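Local coordinates for protein aminotransferase (Streptomyces pactum, PDB 4ZM4) that belongs to the class-III aminotransferases, enzymes that use pyridoxal-5'-phosphate, and binds that cofactor, at residues Leu390-Gln403 with Gly410-Phe422. The protein carries 1 engineered substitution. Sequence-based numbering, arbitrary orientation.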
ATOM      1  N   LEU B 390       6.718 -29.570   9.532  1.00 25.69           N
ATOM      2  CA  LEU B 390       6.420 -29.765   8.106  1.00 24.72           C
ATOM      3  C   LEU B 390       7.656 -29.632   7.256  1.00 25.12           C
ATOM      4  O   LEU B 390       7.899 -30.458   6.368  1.00 24.98           O
ATOM      5  CB  LEU B 390       5.360 -28.779   7.623  1.00 26.19           C
ATOM      6  CG  LEU B 390       5.086 -28.678   6.108  1.00 27.00           C
ATOM      7  CD1 LEU B 390       4.634 -30.010   5.512  1.00 26.35           C
ATOM      8  CD2 LEU B 390       4.040 -27.608   5.862  1.00 26.44           C
ATOM      9  N   ALA B 391       8.450 -28.602   7.527  1.00 24.08           N
ATOM     10  CA  ALA B 391       9.678 -28.367   6.752  1.00 24.54           C
ATOM     11  C   ALA B 391      10.601 -29.547   6.800  1.00 22.61           C
ATOM     12  O   ALA B 391      11.290 -29.826   5.842  1.00 21.45           O
ATOM     13  CB  ALA B 391      10.404 -27.109   7.239  1.00 24.57           C
ATOM     14  N   ALA B 392      10.586 -30.263   7.923  1.00 23.15           N
ATOM     15  CA  ALA B 392      11.520 -31.368   8.131  1.00 22.25           C
ATOM     16  C   ALA B 392      11.198 -32.558   7.248  1.00 22.15           C
ATOM     17  O   ALA B 392      12.073 -33.315   6.937  1.00 22.49           O
ATOM     18  CB  ALA B 392      11.554 -31.779   9.597  1.00 21.97           C
ATOM     19  N   LEU B 393       9.942 -32.723   6.856  1.00 24.84           N
ATOM     20  CA  LEU B 393       9.527 -33.843   5.996  1.00 25.04           C
ATOM     21  C   LEU B 393       9.801 -33.609   4.533  1.00 26.31           C
ATOM     22  O   LEU B 393       9.790 -34.562   3.730  1.00 30.93           O
ATOM     23  CB  LEU B 393       8.029 -34.098   6.139  1.00 26.02           C
ATOM     24  CG  LEU B 393       7.471 -34.353   7.562  1.00 28.46           C
ATOM     25  CD1 LEU B 393       5.958 -34.522   7.522  1.00 30.24           C
ATOM     26  CD2 LEU B 393       8.110 -35.571   8.198  1.00 27.95           C
ATOM     27  N   VAL B 394      10.103 -32.363   4.182  1.00 25.28           N
ATOM     28  CA  VAL B 394      10.036 -31.917   2.793  1.00 24.78           C
ATOM     29  C   VAL B 394      11.389 -31.969   2.099  1.00 23.92           C
ATOM     30  O   VAL B 394      12.414 -31.673   2.682  1.00 28.12           O
ATOM     31  CB  VAL B 394       9.442 -30.498   2.694  1.00 25.27           C
ATOM     32  CG1 VAL B 394       9.565 -29.952   1.282  1.00 26.00           C
ATOM     33  CG2 VAL B 394       7.990 -30.508   3.117  1.00 23.93           C
ATOM     34  N   ASP B 395      11.373 -32.394   0.849  1.00 23.34           N
ATOM     35  CA  ASP B 395      12.562 -32.457   0.020  1.00 23.33           C
ATOM     36  C   ASP B 395      12.588 -31.231  -0.879  1.00 21.90           C
ATOM     37  O   ASP B 395      12.078 -31.257  -2.004  1.00 21.80           O
ATOM     38  CB  ASP B 395      12.528 -33.744  -0.829  1.00 24.83           C
ATOM     39  CG  ASP B 395      13.821 -33.978  -1.609  1.00 26.20           C
ATOM     40  OD1 ASP B 395      14.599 -33.022  -1.783  1.00 24.58           O
ATOM     41  OD2 ASP B 395      14.040 -35.129  -2.038  1.00 26.96           O
ATOM     42  N   PHE B 396      13.166 -30.142  -0.384  1.00 23.65           N
ATOM     43  CA  PHE B 396      13.124 -28.836  -1.088  1.00 23.60           C
ATOM     44  C   PHE B 396      13.814 -28.823  -2.442  1.00 24.61           C
ATOM     45  O   PHE B 396      13.253 -28.289  -3.400  1.00 30.91           O
ATOM     46  CB  PHE B 396      13.616 -27.697  -0.184  1.00 22.87           C
ATOM     47  CG  PHE B 396      12.640 -27.331   0.899  1.00 23.89           C
ATOM     48  CD1 PHE B 396      11.556 -26.519   0.632  1.00 25.48           C
ATOM     49  CD2 PHE B 396      12.773 -27.849   2.183  1.00 25.35           C
ATOM     50  CE1 PHE B 396      10.632 -26.199   1.627  1.00 26.99           C
ATOM     51  CE2 PHE B 396      11.855 -27.539   3.179  1.00 25.99           C
ATOM     52  CZ  PHE B 396      10.790 -26.708   2.902  1.00 27.09           C
ATOM     53  N   PRO B 397      15.017 -29.389  -2.550  1.00 24.91           N
ATOM     54  CA  PRO B 397      15.652 -29.398  -3.874  1.00 26.30           C
ATOM     55  C   PRO B 397      14.870 -30.166  -4.931  1.00 27.88           C
ATOM     56  O   PRO B 397      14.798 -29.710  -6.075  1.00 28.32           O
ATOM     57  CB  PRO B 397      17.003 -30.071  -3.615  1.00 26.32           C
ATOM     58  CG  PRO B 397      17.299 -29.739  -2.174  1.00 25.89           C
ATOM     59  CD  PRO B 397      15.965 -29.756  -1.483  1.00 25.88           C
ATOM     60  N   ARG B 398      14.283 -31.305  -4.560  1.00 29.19           N
ATOM     61  CA  ARG B 398      13.456 -32.053  -5.507  1.00 30.34           C
ATOM     62  C   ARG B 398      12.180 -31.292  -5.859  1.00 30.88           C
ATOM     63  O   ARG B 398      11.782 -31.290  -7.010  1.00 34.54           O
ATOM     64  CB  ARG B 398      13.102 -33.450  -5.017  1.00 31.99           C
ATOM     65  CG  ARG B 398      14.058 -34.530  -5.485  1.00 31.45           C
ATOM     66  CD  ARG B 398      13.590 -35.947  -5.138  1.00 31.90           C
ATOM     67  NE  ARG B 398      14.574 -36.934  -5.566  1.00 31.06           N
ATOM     68  CZ  ARG B 398      15.706 -37.201  -4.935  1.00 29.94           C
ATOM     69  NH1 ARG B 398      16.004 -36.626  -3.782  1.00 31.37           N
ATOM     70  NH2 ARG B 398      16.546 -38.070  -5.463  1.00 31.94           N
ATOM     71  N   HIS B 399      11.558 -30.623  -4.898  1.00 29.19           N
ATOM     72  CA  HIS B 399      10.370 -29.838  -5.221  1.00 28.91           C
ATOM     73  C   HIS B 399      10.685 -28.703  -6.201  1.00 27.35           C
ATOM     74  O   HIS B 399       9.977 -28.553  -7.191  1.00 25.48           O
ATOM     75  CB  HIS B 399       9.654 -29.301  -3.970  1.00 28.90           C
ATOM     76  CG  HIS B 399       8.205 -29.063  -4.201  1.00 26.28           C
ATOM     77  ND1 HIS B 399       7.273 -30.064  -4.068  1.00 28.06           N
ATOM     78  CD2 HIS B 399       7.531 -27.970  -4.628  1.00 24.82           C
ATOM     79  CE1 HIS B 399       6.075 -29.591  -4.365  1.00 27.55           C
ATOM     80  NE2 HIS B 399       6.205 -28.322  -4.709  1.00 25.98           N
ATOM     81  N   ARG B 400      11.770 -27.959  -5.958  1.00 26.34           N
ATOM     82  CA  ARG B 400      12.237 -26.939  -6.900  1.00 24.73           C
ATOM     83  C   ARG B 400      12.407 -27.528  -8.276  1.00 24.51           C
ATOM     84  O   ARG B 400      12.070 -26.905  -9.293  1.00 27.44           O
ATOM     85  CB  ARG B 400      13.564 -26.298  -6.454  1.00 26.53           C
ATOM     86  CG  ARG B 400      13.459 -25.343  -5.274  1.00 28.72           C
ATOM     87  CD  ARG B 400      14.681 -24.451  -5.062  1.00 31.25           C
ATOM     88  NE  ARG B 400      14.524 -23.185  -5.793  1.00 39.34           N
ATOM     89  CZ  ARG B 400      13.719 -22.173  -5.436  1.00 46.22           C
ATOM     90  NH1 ARG B 400      12.965 -22.234  -4.330  1.00 47.21           N
ATOM     91  NH2 ARG B 400      13.661 -21.083  -6.189  1.00 51.88           N
ATOM     92  N   ARG B 401      12.963 -28.725  -8.322  1.00 25.49           N
ATOM     93  CA  ARG B 401      13.272 -29.367  -9.597  1.00 26.83           C
ATOM     94  C   ARG B 401      11.975 -29.752 -10.266  1.00 27.00           C
ATOM     95  O   ARG B 401      11.760 -29.449 -11.447  1.00 30.98           O
ATOM     96  CB  ARG B 401      14.172 -30.578  -9.355  1.00 27.97           C
ATOM     97  CG  ARG B 401      14.906 -31.119 -10.569  1.00 28.76           C
ATOM     98  CD  ARG B 401      16.300 -31.587 -10.210  1.00 27.82           C
ATOM     99  NE  ARG B 401      16.452 -32.543  -9.138  1.00 28.07           N
ATOM    100  CZ  ARG B 401      16.162 -33.831  -9.195  1.00 28.00           C
ATOM    101  NH1 ARG B 401      15.550 -34.353 -10.261  1.00 30.87           N
ATOM    102  NH2 ARG B 401      16.437 -34.590  -8.161  1.00 25.71           N
ATOM    103  N   LEU B 402      11.046 -30.292  -9.480  1.00 26.38           N
ATOM    104  CA  LEU B 402       9.682 -30.574  -9.968  1.00 24.60           C
ATOM    105  C   LEU B 402       8.967 -29.357 -10.557  1.00 23.67           C
ATOM    106  O   LEU B 402       8.274 -29.485 -11.569  1.00 24.17           O
ATOM    107  CB  LEU B 402       8.822 -31.170  -8.857  1.00 24.42           C
ATOM    108  CG  LEU B 402       7.440 -31.663  -9.261  1.00 25.44           C
ATOM    109  CD1 LEU B 402       7.567 -32.884 -10.164  1.00 27.68           C
ATOM    110  CD2 LEU B 402       6.599 -31.985  -8.033  1.00 25.92           C
ATOM    111  N   GLN B 403       9.113 -28.179  -9.963  1.00 23.42           N
ATOM    112  CA  GLN B 403       8.356 -27.043 -10.491  1.00 24.41           C
ATOM    113  C   GLN B 403       8.931 -26.489 -11.800  1.00 24.84           C
ATOM    114  O   GLN B 403       8.162 -26.053 -12.644  1.00 24.03           O
ATOM    115  CB  GLN B 403       8.067 -25.929  -9.435  1.00 24.11           C
ATOM    116  CG  GLN B 403       8.938 -24.694  -9.425  1.00 24.12           C
ATOM    117  CD  GLN B 403       8.853 -23.769 -10.624  1.00 20.67           C
ATOM    118  OE1 GLN B 403       9.871 -23.453 -11.184  1.00 23.15           O
ATOM    119  NE2 GLN B 403       7.690 -23.269 -10.946  1.00 20.38           N
ATOM    120  N   GLY B 410       3.798 -26.633 -18.830  1.00 24.48           N
ATOM    121  CA  GLY B 410       2.702 -25.662 -18.915  1.00 22.98           C
ATOM    122  C   GLY B 410       1.854 -25.522 -17.675  1.00 23.27           C
ATOM    123  O   GLY B 410       0.682 -25.172 -17.756  1.00 23.27           O
ATOM    124  N   VAL B 411       2.443 -25.787 -16.508  1.00 24.46           N
ATOM    125  CA  VAL B 411       1.763 -25.603 -15.213  1.00 23.48           C
ATOM    126  C   VAL B 411       2.716 -24.836 -14.289  1.00 22.81           C
ATOM    127  O   VAL B 411       3.831 -25.292 -14.045  1.00 21.87           O
ATOM    128  CB  VAL B 411       1.387 -26.958 -14.588  1.00 23.55           C
ATOM    129  CG1 VAL B 411       0.817 -26.795 -13.170  1.00 25.07           C
ATOM    130  CG2 VAL B 411       0.389 -27.687 -15.476  1.00 22.98           C
ATOM    131  N   TYR B 412       2.272 -23.685 -13.776  1.00 20.35           N
ATOM    132  CA  TYR B 412       3.064 -22.918 -12.840  1.00 18.62           C
ATOM    133  C   TYR B 412       2.536 -23.029 -11.419  1.00 19.49           C
ATOM    134  O   TYR B 412       1.390 -22.675 -11.152  1.00 19.08           O
ATOM    135  CB  TYR B 412       3.128 -21.439 -13.230  1.00 17.57           C
ATOM    136  CG  TYR B 412       3.917 -20.612 -12.250  1.00 17.35           C
ATOM    137  CD1 TYR B 412       5.294 -20.651 -12.235  1.00 17.24           C
ATOM    138  CD2 TYR B 412       3.282 -19.820 -11.291  1.00 18.15           C
ATOM    139  CE1 TYR B 412       6.045 -19.919 -11.320  1.00 16.62           C
ATOM    140  CE2 TYR B 412       4.022 -19.084 -10.361  1.00 17.11           C
ATOM    141  CZ  TYR B 412       5.404 -19.139 -10.386  1.00 17.24           C
ATOM    142  OH  TYR B 412       6.145 -18.404  -9.486  1.00 16.52           O
ATOM    143  N   PHE B 413       3.417 -23.445 -10.503  1.00 19.20           N
ATOM    144  CA  PHE B 413       3.251 -23.193  -9.089  1.00 19.40           C
ATOM    145  C   PHE B 413       4.576 -22.635  -8.525  1.00 18.98           C
ATOM    146  O   PHE B 413       5.583 -22.741  -9.181  1.00 17.93           O
ATOM    147  CB  PHE B 413       2.771 -24.452  -8.348  1.00 19.93           C
ATOM    148  CG  PHE B 413       3.608 -25.667  -8.584  1.00 20.89           C
ATOM    149  CD1 PHE B 413       4.705 -25.912  -7.795  1.00 21.52           C
ATOM    150  CD2 PHE B 413       3.311 -26.551  -9.590  1.00 21.43           C
ATOM    151  CE1 PHE B 413       5.493 -27.020  -8.012  1.00 22.47           C
ATOM    152  CE2 PHE B 413       4.086 -27.672  -9.802  1.00 22.08           C
ATOM    153  CZ  PHE B 413       5.181 -27.915  -9.010  1.00 21.76           C
ATOM    154  N   HIS B 414       4.558 -22.067  -7.312  1.00 19.47           N
ATOM    155  CA  HIS B 414       5.763 -21.499  -6.684  1.00 19.98           C
ATOM    156  C   HIS B 414       6.765 -22.633  -6.343  1.00 19.51           C
ATOM    157  O   HIS B 414       6.360 -23.677  -5.854  1.00 18.46           O
ATOM    158  CB  HIS B 414       5.399 -20.733  -5.419  1.00 21.10           C
ATOM    159  CG  HIS B 414       6.482 -19.838  -4.906  1.00 23.96           C
ATOM    160  ND1 HIS B 414       7.638 -20.308  -4.321  1.00 23.61           N
ATOM    161  CD2 HIS B 414       6.558 -18.489  -4.843  1.00 26.37           C
ATOM    162  CE1 HIS B 414       8.399 -19.299  -3.962  1.00 23.40           C
ATOM    163  NE2 HIS B 414       7.755 -18.182  -4.241  1.00 25.51           N
ATOM    164  N   PRO B 415       8.062 -22.418  -6.599  1.00 19.42           N
ATOM    165  CA  PRO B 415       9.065 -23.463  -6.374  1.00 20.15           C
ATOM    166  C   PRO B 415       9.292 -23.900  -4.938  1.00 20.19           C
ATOM    167  O   PRO B 415       9.822 -25.000  -4.732  1.00 21.31           O
ATOM    168  CB  PRO B 415      10.369 -22.861  -6.909  1.00 20.08           C
ATOM    169  CG  PRO B 415      10.067 -21.460  -7.286  1.00 20.28           C
ATOM    170  CD  PRO B 415       8.589 -21.299  -7.396  1.00 19.66           C
ATOM    171  N   ASN B 416       8.946 -23.053  -3.978  1.00 17.97           N
ATOM    172  CA  ASN B 416       9.054 -23.383  -2.588  1.00 18.41           C
ATOM    173  C   ASN B 416       7.839 -24.224  -2.204  1.00 19.54           C
ATOM    174  O   ASN B 416       6.698 -23.808  -2.357  1.00 22.10           O
ATOM    175  CB  ASN B 416       9.134 -22.112  -1.745  1.00 18.83           C
ATOM    176  CG  ASN B 416       9.386 -22.390  -0.281  1.00 20.31           C
ATOM    177  OD1 ASN B 416       9.123 -23.486   0.229  1.00 19.77           O
ATOM    178  ND2 ASN B 416       9.908 -21.412   0.403  1.00 22.25           N
ATOM    179  N   ALA B 417       8.080 -25.412  -1.684  1.00 19.57           N
ATOM    180  CA  ALA B 417       6.990 -26.322  -1.369  1.00 19.86           C
ATOM    181  C   ALA B 417       5.990 -25.766  -0.339  1.00 19.08           C
ATOM    182  O   ALA B 417       4.828 -26.158  -0.325  1.00 19.52           O
ATOM    183  CB  ALA B 417       7.570 -27.650  -0.887  1.00 19.61           C
ATOM    184  N   LEU B 418       6.458 -24.897   0.543  1.00 19.29           N
ATOM    185  CA  LEU B 418       5.626 -24.311   1.589  1.00 18.55           C
ATOM    186  C   LEU B 418       4.723 -23.179   1.100  1.00 18.98           C
ATOM    187  O   LEU B 418       3.855 -22.730   1.835  1.00 21.74           O
ATOM    188  CB  LEU B 418       6.505 -23.781   2.706  1.00 18.83           C
ATOM    189  CG  LEU B 418       7.415 -24.812   3.390  1.00 18.22           C
ATOM    190  CD1 LEU B 418       8.405 -24.104   4.276  1.00 18.77           C
ATOM    191  CD2 LEU B 418       6.615 -25.803   4.193  1.00 18.68           C
ATOM    192  N   GLU B 419       4.890 -22.725  -0.134  1.00 19.52           N
ATOM    193  CA  GLU B 419       4.017 -21.703  -0.686  1.00 21.80           C
ATOM    194  C   GLU B 419       2.755 -22.332  -1.301  1.00 21.18           C
ATOM    195  O   GLU B 419       2.840 -23.180  -2.169  1.00 19.68           O
ATOM    196  CB  GLU B 419       4.754 -20.890  -1.733  1.00 25.63           C
ATOM    197  CG  GLU B 419       5.877 -20.036  -1.156  1.00 28.22           C
ATOM    198  CD  GLU B 419       5.371 -18.899  -0.307  1.00 29.56           C
ATOM    199  OE1 GLU B 419       4.162 -18.582  -0.344  1.00 33.57           O
ATOM    200  OE2 GLU B 419       6.182 -18.322   0.436  1.00 38.45           O
ATOM    201  N   PRO B 420       1.576 -21.894  -0.856  1.00 21.32           N
ATOM    202  CA  PRO B 420       0.359 -22.574  -1.271  1.00 21.52           C
ATOM    203  C   PRO B 420      -0.046 -22.354  -2.747  1.00 21.05           C
ATOM    204  O   PRO B 420       0.438 -21.423  -3.397  1.00 21.81           O
ATOM    205  CB  PRO B 420      -0.690 -21.994  -0.317  1.00 21.44           C
ATOM    206  CG  PRO B 420      -0.191 -20.631   0.015  1.00 21.91           C
ATOM    207  CD  PRO B 420       1.303 -20.733   0.020  1.00 21.57           C
ATOM    208  N   TRP B 421      -0.876 -23.267  -3.261  1.00 19.91           N
ATOM    209  CA  TRP B 421      -1.674 -23.082  -4.485  1.00 19.95           C
ATOM    210  C   TRP B 421      -2.979 -22.371  -4.117  1.00 21.43           C
ATOM    211  O   TRP B 421      -3.579 -22.642  -3.052  1.00 23.23           O
ATOM    212  CB  TRP B 421      -2.078 -24.459  -5.057  1.00 19.98           C
ATOM    213  CG  TRP B 421      -0.956 -25.376  -5.492  1.00 19.44           C
ATOM    214  CD1 TRP B 421       0.381 -25.191  -5.324  1.00 20.28           C
ATOM    215  CD2 TRP B 421      -1.103 -26.652  -6.130  1.00 20.72           C
ATOM    216  NE1 TRP B 421       1.068 -26.261  -5.827  1.00 19.83           N
ATOM    217  CE2 TRP B 421       0.179 -27.161  -6.344  1.00 21.14           C
ATOM    218  CE3 TRP B 421      -2.206 -27.406  -6.553  1.00 20.69           C
ATOM    219  CZ2 TRP B 421       0.392 -28.402  -6.958  1.00 22.02           C
ATOM    220  CZ3 TRP B 421      -1.994 -28.622  -7.143  1.00 20.93           C
ATOM    221  CH2 TRP B 421      -0.713 -29.106  -7.361  1.00 21.95           C
ATOM    222  N   PHE B 422      -3.467 -21.530  -5.012  1.00 21.93           N
ATOM    223  CA  PHE B 422      -4.718 -20.784  -4.819  1.00 21.41           C
ATOM    224  C   PHE B 422      -5.711 -21.071  -5.946  1.00 22.01           C
ATOM    225  O   PHE B 422      -5.775 -20.344  -6.946  1.00 21.04           O
ATOM    226  CB  PHE B 422      -4.422 -19.285  -4.796  1.00 21.49           C
ATOM    227  CG  PHE B 422      -3.634 -18.850  -3.601  1.00 21.97           C
ATOM    228  CD1 PHE B 422      -2.267 -18.774  -3.652  1.00 20.93           C
ATOM    229  CD2 PHE B 422      -4.272 -18.500  -2.416  1.00 21.41           C
ATOM    230  CE1 PHE B 422      -1.550 -18.317  -2.567  1.00 21.65           C
ATOM    231  CE2 PHE B 422      -3.543 -18.072  -1.333  1.00 19.72           C
ATOM    232  CZ  PHE B 422      -2.183 -17.980  -1.403  1.00 19.21           C
TER
HETATM  233  O   HOH W   1      10.883 -26.150  -2.518  1.00 27.69           O
HETATM  234  O   HOH W   2       3.786 -26.983  -4.409  1.00 22.78           O
HETATM  235  O   HOH W   3       5.572 -25.016 -11.994  1.00 22.28           O
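Tyr-412 and Phe-413 both meet Gln-403, where the chain after helix 396-408 folds back along that helix. This is a helix-loop packing in the C-terminal part of a class-III aminotransferase. The loop joins strand 411-412 to strand 421-422, each an outermost strand of a different sheet within this chain. Water 3 links Val-411 O, Phe-413 N and Gln-403 O. Beside it, Gln-403 NE2 donates to Phe-413 O at 2.8 Å, nearly in line with the C=O bond (171°) but bent at the hydrogen (136°). The Gln-403 amide also approaches the Tyr-412 ring; the Tyr-412 hydroxyl bonds to Ala-37 O. Phe-413 CG stands between the backbone N and the carbonyl carbon (chi1 53°), which turns the ring toward Gln-403 CB and His-399 NE2. Leu-439 of helix 429-444 also packs on Phe-413. Pro-415 lies alongside Gln-403, its CB 3.4 Å from Gln-403 CG. That CB also lies over one face of the Arg-400 guanidinium, 3.7 Å from CZ. Water 1 donates to Pro-415 O, accepts from Ala-417 N and reaches the helix through a weak bond to Phe-396 O. Asn-416 makes an Asx turn: its OD1 accepts from Leu-418 N at 3.0 Å. The same OD1 lies at the edge of the Phe-396 ring, 3.4 Å from CE1. Ala-417 CB makes a CH-pi contact over the His-399 ring, 3.8 Å from its centroid. It also touches Val-394 CG1. Leu-418 splits its branches: CD1 meets the edge of Phe-396, while CD2 packs on Leu-390 CD2 at 3.6 Å. Next comes Glu-419, which touches bound P3B. Both ring nitrogens of His-399 have polar partners: ND1 hydrogen-bonds with Leu-373 N, and NE2 with water 2, which accepts from Trp-421 NE1 at 3.1 Å.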